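Local coordinates for protein beta-N-acetylhexosaminidase (Bacteroides fragilis, PDB 4PYS) that probably removes terminal N-acetylhexosamine units from the non-reducing ends of glycans, as a glycoside hydrolase of family 20, at residues W109-E114 and I118-E123; D275-M280 and A284-G289; R326-L331 and R336-W341. All blocks are in the same frame, centred on the assembly; numbering follows the deposited sequence.

Contact 1: residues W109-E114 and I118-E123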
loop_
_atom_site.group_PDB
_atom_site.type_symbol
_atom_site.label_atom_id
_atom_site.label_comp_id
_atom_site.label_asym_id
_atom_site.label_seq_id
_atom_site.Cartn_x
_atom_site.Cartn_y
_atom_site.Cartn_z
ATOM N N TRP A 109 -4.847 8.645 -21.474
ATOM C CA TRP A 109 -4.440 9.046 -22.810
ATOM C C TRP A 109 -5.648 9.439 -23.669
ATOM O O TRP A 109 -5.522 10.231 -24.596
ATOM C CB TRP A 109 -3.618 7.927 -23.473
ATOM C CG TRP A 109 -2.899 8.369 -24.713
ATOM C CD1 TRP A 109 -3.164 7.991 -26.000
ATOM C CD2 TRP A 109 -1.789 9.274 -24.779
ATOM N NE1 TRP A 109 -2.288 8.611 -26.863
ATOM C CE2 TRP A 109 -1.439 9.410 -26.136
ATOM C CE3 TRP A 109 -1.061 9.990 -23.820
ATOM C CZ2 TRP A 109 -0.383 10.236 -26.560
ATOM C CZ3 TRP A 109 -0.017 10.804 -24.239
ATOM C CH2 TRP A 109 0.311 10.922 -25.594
ATOM N N ASN A 110 -6.812 8.880 -23.353
ATOM C CA ASN A 110 -8.060 9.282 -23.996
ATOM C C ASN A 110 -8.259 10.794 -23.850
ATOM O O ASN A 110 -8.142 11.326 -22.741
ATOM C CB ASN A 110 -9.219 8.527 -23.334
ATOM C CG ASN A 110 -10.579 8.974 -23.831
ATOM O OD1 ASN A 110 -10.738 9.353 -24.990
ATOM N ND2 ASN A 110 -11.572 8.942 -22.946
ATOM N N THR A 111 -8.544 11.493 -24.950
ATOM C CA THR A 111 -8.651 12.952 -24.885
ATOM C C THR A 111 -9.891 13.408 -24.117
ATOM O O THR A 111 -9.886 14.467 -23.481
ATOM C CB THR A 111 -8.696 13.604 -26.272
ATOM O OG1 THR A 111 -10.001 13.436 -26.838
ATOM C CG2 THR A 111 -7.647 13.007 -27.195
ATOM N N GLY A 112 -10.957 12.615 -24.188
ATOM C CA GLY A 112 -12.221 12.994 -23.578
ATOM C C GLY A 112 -12.873 14.155 -24.313
ATOM O O GLY A 112 -13.747 14.831 -23.771
ATOM N N GLU A 113 -12.437 14.388 -25.550
ATOM C CA GLU A 113 -12.977 15.464 -26.383
ATOM C C GLU A 113 -14.405 15.166 -26.819
ATOM O O GLU A 113 -15.192 16.081 -27.075
ATOM C CB GLU A 113 -12.125 15.651 -27.641
ATOM C CG GLU A 113 -10.894 16.525 -27.480
ATOM C CD GLU A 113 -9.932 16.367 -28.647
ATOM O OE1 GLU A 113 -9.625 15.210 -29.009
ATOM O OE2 GLU A 113 -9.489 17.395 -29.203
ATOM N N GLU A 114 -14.722 13.880 -26.927
ATOM C CA GLU A 114 -16.026 13.447 -27.409
ATOM C C GLU A 114 -16.528 12.240 -26.628
ATOM O O GLU A 114 -15.882 11.781 -25.681
ATOM C CB GLU A 114 -15.954 13.089 -28.900
ATOM C CG GLU A 114 -15.748 14.273 -29.837
ATOM C CD GLU A 114 -15.571 13.853 -31.290
ATOM O OE1 GLU A 114 -15.947 12.713 -31.636
ATOM O OE2 GLU A 114 -15.048 14.665 -32.083
ATOM N N ILE A 118 -10.955 8.617 -27.829
ATOM C CA ILE A 118 -10.129 9.258 -28.846
ATOM C C ILE A 118 -8.696 9.195 -28.369
ATOM O O ILE A 118 -8.365 9.750 -27.314
ATOM C CB ILE A 118 -10.515 10.726 -29.075
ATOM C CG1 ILE A 118 -11.941 10.827 -29.615
ATOM C CG2 ILE A 118 -9.542 11.380 -30.050
ATOM C CD1 ILE A 118 -12.334 12.222 -30.030
ATOM N N PHE A 119 -7.855 8.504 -29.134
ATOM C CA PHE A 119 -6.469 8.284 -28.741
ATOM C C PHE A 119 -5.508 8.859 -29.768
ATOM O O PHE A 119 -5.466 8.392 -30.908
ATOM C CB PHE A 119 -6.179 6.791 -28.607
ATOM C CG PHE A 119 -6.930 6.115 -27.496
ATOM C CD1 PHE A 119 -6.680 6.442 -26.171
ATOM C CD2 PHE A 119 -7.867 5.130 -27.777
ATOM C CE1 PHE A 119 -7.363 5.807 -25.144
ATOM C CE2 PHE A 119 -8.551 4.485 -26.757
ATOM C CZ PHE A 119 -8.299 4.822 -25.441
ATOM N N PRO A 120 -4.723 9.871 -29.371
ATOM C CA PRO A 120 -3.714 10.383 -30.308
ATOM C C PRO A 120 -2.718 9.284 -30.619
ATOM O O PRO A 120 -2.398 8.491 -29.733
ATOM C CB PRO A 120 -3.037 11.508 -29.518
ATOM C CG PRO A 120 -4.096 11.959 -28.523
ATOM C CD PRO A 120 -4.823 10.688 -28.144
ATOM N N CYS A 121 -2.255 9.206 -31.858
ATOM C CA CYS A 121 -1.312 8.156 -32.218
ATOM C C CYS A 121 -0.023 8.303 -31.417
ATOM O O CYS A 121 0.423 9.421 -31.132
ATOM C CB CYS A 121 -1.050 8.163 -33.721
ATOM S SG CYS A 121 -2.538 7.767 -34.669
ATOM N N VAL A 122 0.561 7.172 -31.034
ATOM C CA VAL A 122 1.656 7.186 -30.072
ATOM C C VAL A 122 2.269 5.798 -29.955
ATOM O O VAL A 122 1.630 4.794 -30.278
ATOM C CB VAL A 122 1.145 7.638 -28.677
ATOM C CG1 VAL A 122 0.319 6.538 -28.016
ATOM C CG2 VAL A 122 2.299 8.044 -27.765
ATOM N N GLU A 123 3.527 5.745 -29.532
ATOM C CA GLU A 123 4.075 4.515 -28.984
ATOM C C GLU A 123 4.584 4.802 -27.580
ATOM O O GLU A 123 5.410 5.697 -27.373
ATOM C CB GLU A 123 5.193 3.951 -29.868
ATOM C CG GLU A 123 5.766 2.640 -29.341
ATOM C CD GLU A 123 6.676 1.948 -30.345
ATOM O OE1 GLU A 123 6.632 2.295 -31.546
ATOM O OE2 GLU A 123 7.434 1.054 -29.923
#
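At the end of helix 96-109, Trp109 NE1 donates to Pro120 O of strand 118-123 at 2.9 Å, nearly straight and with the oxygen almost in the indole plane. Trp109 and Ile118 have the most surface buried of any residues here. In Trp109, CG lies anti to the backbone N (chi1 -167°), which brings the indole edge against the strand. Tryptophan suits the place because the rest of the ring supplies apolar surface: CZ2 meets Val122 CG2 at 3.7 Å, and CD1 lies 3.8 Å from Phe119 CD1, near the indole plane.

Ile118 N donates to Asn110 OD1 (2.9 Å), tilted from the amide plane, while its O accepts from Thr111 N (2.9 Å) in the carbonyl plane. Asparagine, the first residue to leave the helix, thus lends its side-chain carbonyl to a strand N-H. Thr111 folds back in an ST turn, OG1 accepting from Glu113 N and donating to Glu113 OE1, which also forms a salt bridge with Arg24 on strand 23-27. Against this turn Ile118 sets CB 3.6 Å from Thr111 OG1, and its CD1 lies 3.8 Å from Glu114 CD. Both glutamate side chains are poorly ordered, so their approaches are less certain.

Three directional bonds thus fix how the turn joins helix to strand; with Pro120 CD and Val122 CG1 close beside the indole N-H, that bond sits in largely apolar surroundings.

Contact 2: residues D275-M280 and A284-G289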
loop_
_atom_site.group_PDB
_atom_site.type_symbol
_atom_site.label_atom_id
_atom_site.label_comp_id
_atom_site.label_asym_id
_atom_site.label_seq_id
_atom_site.Cartn_x
_atom_site.Cartn_y
_atom_site.Cartn_z
ATOM N N ASP A 275 -2.850 -18.338 10.839
ATOM C CA ASP A 275 -3.409 -19.410 10.018
ATOM C C ASP A 275 -4.582 -18.863 9.200
ATOM O O ASP A 275 -4.647 -19.064 7.988
ATOM C CB ASP A 275 -3.863 -20.599 10.876
ATOM C CG ASP A 275 -2.712 -21.509 11.285
ATOM O OD1 ASP A 275 -1.573 -21.277 10.832
ATOM O OD2 ASP A 275 -2.944 -22.468 12.056
ATOM N N GLU A 276 -5.490 -18.145 9.858
ATOM C CA GLU A 276 -6.655 -17.603 9.165
ATOM C C GLU A 276 -6.283 -16.454 8.243
ATOM O O GLU A 276 -6.787 -16.365 7.118
ATOM C CB GLU A 276 -7.750 -17.195 10.155
ATOM C CG GLU A 276 -8.496 -18.416 10.698
ATOM C CD GLU A 276 -9.778 -18.075 11.434
ATOM O OE1 GLU A 276 -10.501 -17.150 11.007
ATOM O OE2 GLU A 276 -10.066 -18.748 12.442
ATOM N N VAL A 277 -5.395 -15.585 8.714
ATOM C CA VAL A 277 -4.894 -14.495 7.882
ATOM C C VAL A 277 -4.281 -15.024 6.584
ATOM O O VAL A 277 -4.504 -14.467 5.509
ATOM C CB VAL A 277 -3.896 -13.616 8.647
ATOM C CG1 VAL A 277 -3.245 -12.597 7.716
ATOM C CG2 VAL A 277 -4.608 -12.881 9.766
ATOM N N CYS A 278 -3.525 -16.111 6.668
ATOM C CA CYS A 278 -2.922 -16.668 5.462
ATOM C C CYS A 278 -3.943 -17.323 4.522
ATOM O O CYS A 278 -3.754 -17.322 3.303
ATOM C CB CYS A 278 -1.772 -17.615 5.813
ATOM S SG CYS A 278 -0.345 -16.699 6.458
ATOM N N ARG A 279 -5.027 -17.858 5.079
ATOM C CA ARG A 279 -6.090 -18.425 4.253
ATOM C C ARG A 279 -6.816 -17.335 3.475
ATOM O O ARG A 279 -7.203 -17.541 2.322
ATOM C CB ARG A 279 -7.108 -19.170 5.110
ATOM C CG ARG A 279 -6.576 -20.410 5.763
ATOM C CD ARG A 279 -7.695 -21.128 6.501
ATOM N NE ARG A 279 -7.311 -21.444 7.872
ATOM C CZ ARG A 279 -8.165 -21.525 8.887
ATOM N NH1 ARG A 279 -7.724 -21.827 10.104
ATOM N NH2 ARG A 279 -9.460 -21.306 8.685
HETATM N N MSE A 280 -6.996 -16.181 4.117
HETATM C CA MSE A 280 -7.772 -15.084 3.551
HETATM C C MSE A 280 -6.958 -14.236 2.594
HETATM O O MSE A 280 -7.481 -13.776 1.576
HETATM C CB MSE A 280 -8.309 -14.167 4.658
HETATM C CG MSE A 280 -9.401 -14.768 5.506
HETATM SE SE MSE A 280 -10.129 -13.316 6.569
HETATM C CE MSE A 280 -8.740 -13.251 7.955
ATOM N N ALA A 284 2.086 -12.896 -0.739
ATOM C CA ALA A 284 3.353 -13.509 -0.364
ATOM C C ALA A 284 3.959 -12.837 0.871
ATOM O O ALA A 284 4.805 -13.431 1.563
ATOM C CB ALA A 284 4.322 -13.445 -1.530
ATOM N N TYR A 285 3.528 -11.603 1.129
ATOM C CA TYR A 285 4.022 -10.807 2.247
ATOM C C TYR A 285 2.953 -10.585 3.315
ATOM O O TYR A 285 1.827 -10.170 3.013
ATOM C CB TYR A 285 4.435 -9.425 1.743
ATOM C CG TYR A 285 5.599 -9.456 0.799
ATOM C CD1 TYR A 285 6.896 -9.366 1.275
ATOM C CD2 TYR A 285 5.402 -9.551 -0.572
ATOM C CE1 TYR A 285 7.970 -9.384 0.418
ATOM C CE2 TYR A 285 6.476 -9.567 -1.442
ATOM C CZ TYR A 285 7.757 -9.489 -0.940
ATOM O OH TYR A 285 8.843 -9.507 -1.792
ATOM N N ILE A 286 3.318 -10.821 4.570
ATOM C CA ILE A 286 2.425 -10.504 5.692
ATOM C C ILE A 286 3.187 -9.589 6.633
ATOM O O ILE A 286 4.332 -9.889 6.988
ATOM C CB ILE A 286 2.039 -11.779 6.467
ATOM C CG1 ILE A 286 1.452 -12.838 5.527
ATOM C CG2 ILE A 286 1.068 -11.445 7.607
ATOM C CD1 ILE A 286 0.062 -12.497 4.983
ATOM N N HIS A 287 2.564 -8.489 7.048
ATOM C CA HIS A 287 3.239 -7.509 7.892
ATOM C C HIS A 287 2.897 -7.834 9.347
ATOM O O HIS A 287 1.725 -7.978 9.683
ATOM C CB HIS A 287 2.740 -6.106 7.549
ATOM C CG HIS A 287 3.679 -5.002 7.937
ATOM N ND1 HIS A 287 4.125 -4.812 9.229
ATOM C CD2 HIS A 287 4.229 -4.004 7.201
ATOM C CE1 HIS A 287 4.928 -3.765 9.268
ATOM N NE2 HIS A 287 5.004 -3.252 8.051
ATOM N N LEU A 288 3.907 -7.958 10.199
ATOM C CA LEU A 288 3.667 -8.305 11.601
ATOM C C LEU A 288 3.953 -7.137 12.543
ATOM O O LEU A 288 4.047 -7.323 13.757
ATOM C CB LEU A 288 4.499 -9.526 12.008
ATOM C CG LEU A 288 4.171 -10.819 11.262
ATOM C CD1 LEU A 288 5.062 -11.964 11.741
ATOM C CD2 LEU A 288 2.687 -11.176 11.415
ATOM N N GLY A 289 4.071 -5.933 11.995
ATOM C CA GLY A 289 4.387 -4.770 12.811
ATOM C C GLY A 289 5.734 -4.886 13.499
ATOM O O GLY A 289 6.775 -4.853 12.857
#
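Glu276 OE1, one residue before the Val277 that meets Ile286 across this contact, is gripped by Gln203 NE2 and the backbone N of Lys179, while its OE2 takes the N of Arg180. A carboxylate suits this buried place because its two oxygens can serve several N-H groups at once, tying this part of the helix to Lys179, Arg180 and Gln203.

The contact itself is wholly apolar. Ile286 points its side chain from the strand toward helix 275-280, with CG1 beside the backbone N (chi1 -54°) and the chain bent again at chi2 (-71°). CD1 thereby comes 4.3 Å from Val277 CG1, and CG1 lies 4.4 Å from Cys278 SG. Both approaches are light, as the 8.2 Å between the CA atoms of Cys278 and Ile286 suggests. Beta-branched valine and isoleucine give compact surfaces to a buried helix-strand interface, and the small cysteine fits beside them. Leu331 of helix 316-333 touches both Cys278 and Ile286, and Pro222 of the adjoining strand touches both Val277 and Ile286.

Beyond Ile286 the strand turns its next side chain, His287, to its other side. The N of Gly289 donates to His287 ND1 at 3.0 Å, within 1° of the imidazole plane, and NE2 bonds Gln359 OE1, so the ring is held at both nitrogens. Gly289 has a positive phi, which glycine adopts readily.

The chemistry divides the strand between two environments: hydrocarbon and sulfur seat the helix on its outer side without directional bonds, while hydrogen bonds orient a histidine on the inner side, just ahead of the Gly-Gly-Asp-Glu sequence that holds the catalytic acidic pair in family 20 relatives.

Contact 3: residues R326-L331 and R336-W341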
loop_
_atom_site.group_PDB
_atom_site.type_symbol
_atom_site.label_atom_id
_atom_site.label_comp_id
_atom_site.label_asym_id
_atom_site.label_seq_id
_atom_site.Cartn_x
_atom_site.Cartn_y
_atom_site.Cartn_z
ATOM N N ARG A 326 9.966 -16.218 16.061
ATOM C CA ARG A 326 9.049 -17.357 16.090
ATOM C C ARG A 326 7.889 -17.172 15.110
ATOM O O ARG A 326 7.485 -18.117 14.429
ATOM C CB ARG A 326 8.499 -17.591 17.501
ATOM C CG ARG A 326 9.539 -17.942 18.560
ATOM C CD ARG A 326 10.420 -19.120 18.153
ATOM N NE ARG A 326 11.794 -18.678 17.931
ATOM C CZ ARG A 326 12.535 -19.024 16.884
ATOM N NH1 ARG A 326 12.044 -19.838 15.959
ATOM N NH2 ARG A 326 13.772 -18.563 16.761
HETATM N N MSE A 327 7.358 -15.952 15.035
HETATM C CA MSE A 327 6.230 -15.689 14.152
HETATM C C MSE A 327 6.669 -15.675 12.694
HETATM O O MSE A 327 5.954 -16.151 11.820
HETATM C CB MSE A 327 5.563 -14.352 14.491
HETATM C CG MSE A 327 5.118 -14.228 15.936
HETATM SE SE MSE A 327 3.905 -15.606 16.570
HETATM C CE MSE A 327 2.764 -15.887 15.085
ATOM N N ALA A 328 7.837 -15.105 12.430
ATOM C CA ALA A 328 8.373 -15.098 11.080
ATOM C C ALA A 328 8.685 -16.528 10.638
ATOM O O ALA A 328 8.452 -16.894 9.486
ATOM C CB ALA A 328 9.610 -14.228 11.006
ATOM N N ASP A 329 9.206 -17.342 11.552
ATOM C CA ASP A 329 9.484 -18.734 11.210
ATOM C C ASP A 329 8.196 -19.470 10.873
ATOM O O ASP A 329 8.170 -20.314 9.976
ATOM C CB ASP A 329 10.232 -19.452 12.332
ATOM C CG ASP A 329 11.705 -19.624 12.024
ATOM O OD1 ASP A 329 12.034 -20.401 11.099
ATOM O OD2 ASP A 329 12.532 -18.984 12.706
ATOM N N TYR A 330 7.126 -19.140 11.589
ATOM C CA TYR A 330 5.827 -19.729 11.308
ATOM C C TYR A 330 5.363 -19.353 9.903
ATOM O O TYR A 330 4.888 -20.205 9.142
ATOM C CB TYR A 330 4.790 -19.270 12.328
ATOM C CG TYR A 330 3.527 -20.072 12.236
ATOM C CD1 TYR A 330 3.528 -21.414 12.584
ATOM C CD2 TYR A 330 2.341 -19.506 11.775
ATOM C CE1 TYR A 330 2.392 -22.174 12.496
ATOM C CE2 TYR A 330 1.182 -20.269 11.686
ATOM C CZ TYR A 330 1.223 -21.605 12.047
ATOM O OH TYR A 330 0.095 -22.394 11.976
ATOM N N LEU A 331 5.496 -18.073 9.572
ATOM C CA LEU A 331 5.139 -17.598 8.243
ATOM C C LEU A 331 6.017 -18.282 7.197
ATOM O O LEU A 331 5.543 -18.633 6.116
ATOM C CB LEU A 331 5.265 -16.080 8.156
ATOM C CG LEU A 331 4.131 -15.308 8.827
ATOM C CD1 LEU A 331 4.377 -13.821 8.713
ATOM C CD2 LEU A 331 2.802 -15.688 8.190
ATOM N N ARG A 336 5.381 -17.722 3.357
ATOM C CA ARG A 336 5.232 -16.269 3.301
ATOM C C ARG A 336 6.478 -15.568 3.828
ATOM O O ARG A 336 7.294 -16.169 4.541
ATOM C CB ARG A 336 4.011 -15.819 4.106
ATOM C CG ARG A 336 2.748 -16.596 3.794
ATOM C CD ARG A 336 2.313 -16.457 2.325
ATOM N NE ARG A 336 1.136 -17.288 2.081
ATOM C CZ ARG A 336 -0.113 -16.841 2.141
ATOM N NH1 ARG A 336 -0.352 -15.563 2.399
ATOM N NH2 ARG A 336 -1.124 -17.669 1.938
ATOM N N LYS A 337 6.626 -14.310 3.444
ATOM C CA LYS A 337 7.648 -13.430 3.992
ATOM C C LYS A 337 7.022 -12.569 5.082
ATOM O O LYS A 337 5.828 -12.270 5.034
ATOM C CB LYS A 337 8.250 -12.557 2.892
ATOM C CG LYS A 337 9.081 -13.381 1.898
ATOM C CD LYS A 337 9.749 -12.518 0.840
ATOM C CE LYS A 337 10.651 -13.364 -0.064
ATOM N NZ LYS A 337 11.681 -14.117 0.714
ATOM N N ALA A 338 7.823 -12.183 6.069
ATOM C CA ALA A 338 7.318 -11.412 7.202
ATOM C C ALA A 338 7.913 -10.016 7.194
ATOM O O ALA A 338 9.140 -9.864 7.220
ATOM C CB ALA A 338 7.667 -12.118 8.496
ATOM N N ILE A 339 7.062 -8.990 7.166
ATOM C CA ILE A 339 7.559 -7.619 7.202
ATOM C C ILE A 339 7.456 -7.086 8.626
ATOM O O ILE A 339 6.441 -7.291 9.291
ATOM C CB ILE A 339 6.759 -6.675 6.277
ATOM C CG1 ILE A 339 6.698 -7.227 4.852
ATOM C CG2 ILE A 339 7.386 -5.278 6.271
ATOM C CD1 ILE A 339 5.687 -6.487 3.947
ATOM N N PHE A 340 8.502 -6.403 9.086
ATOM C CA PHE A 340 8.498 -5.777 10.407
ATOM C C PHE A 340 8.873 -4.315 10.255
ATOM O O PHE A 340 9.661 -3.976 9.378
ATOM C CB PHE A 340 9.543 -6.423 11.321
ATOM C CG PHE A 340 9.239 -7.839 11.710
ATOM C CD1 PHE A 340 8.313 -8.117 12.710
ATOM C CD2 PHE A 340 9.908 -8.892 11.108
ATOM C CE1 PHE A 340 8.045 -9.422 13.088
ATOM C CE2 PHE A 340 9.648 -10.208 11.481
ATOM C CZ PHE A 340 8.713 -10.471 12.471
ATOM N N TRP A 341 8.337 -3.449 11.109
ATOM C CA TRP A 341 8.829 -2.070 11.159
ATOM C C TRP A 341 10.293 -2.064 11.607
ATOM O O TRP A 341 10.712 -2.926 12.373
ATOM C CB TRP A 341 7.986 -1.222 12.116
ATOM C CG TRP A 341 6.544 -1.074 11.680
ATOM C CD1 TRP A 341 5.441 -1.603 12.294
ATOM C CD2 TRP A 341 6.066 -0.364 10.538
ATOM N NE1 TRP A 341 4.305 -1.258 11.603
ATOM C CE2 TRP A 341 4.663 -0.492 10.521
ATOM C CE3 TRP A 341 6.685 0.380 9.534
ATOM C CZ2 TRP A 341 3.874 0.090 9.533
ATOM C CZ3 TRP A 341 5.895 0.966 8.552
ATOM C CH2 TRP A 341 4.505 0.816 8.558
#
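Ala338 lies at the centre of the contact, its CB facing helix 326-331. Leu331 CD1 comes within 3.7 Å of Ala338 CB, and Ala328 CB approaches the same methyl at 3.8 Å. With alanine on both sides, helix and strand can draw close: the short axes pass 7.5 Å apart, running at 148° and so roughly antiparallel. Leucine fills the space beside the alanines, its CG beside the backbone N (chi1 -76°) and the chain then extended so that one methyl reaches the strand. Two residues further along, Phe340 presents the edge of its ring, CE2 lying 4.0 Å from Ala328 CB.

Where the helix nears its end, the backbones join. Arg336 N donates to Leu331 O at 2.9 Å; the bond is fairly straight at the hydrogen (165°), though the donor stands above the carbonyl plane. This bond pins the start of the strand to the last turns of the helix and is consistent with the register in which Ala338 faces Ala328.

A second shell steadies both partners. Asn355 ND2 donates to Ala328 O and to Arg336 O, bridging helix and strand, while the Arg336 side chain bends at chi2 and gives NH1 to Phe281 O and NH2 to Cys278 O. Arginine suits this task, since its long flexible chain carries a planar guanidinium whose two terminal nitrogens can each serve a carbonyl.

The contact is thus one alpha-beta step of the catalytic barrel: helix 316-333 lies against helix 264-280 through Met327 and Leu331, and strand 337-341 runs parallel between strands 285-287 and 356-360.

Overall arrangement
Contact 1 comes first along the chain and stands apart, in the N-terminal family 20 domain, where it joins the end of helix 96-109 and the loop after it to strand 117-126 of that domain's own sheet. Its centre is about 42 Å from that of contact 2 and 46 Å from that of contact 3, across the centre of the chain. Contacts 2 and 3 follow in turn within the catalytic domain, with centres about 9 Å apart. Each is a helix followed by its strand, and strands 285-287 and 337-341 are parallel neighbours in one sheet. Gly289 O and Trp341 N probably hydrogen-bond between them; these are successive alpha-beta steps of the barrel, side by side in its wall.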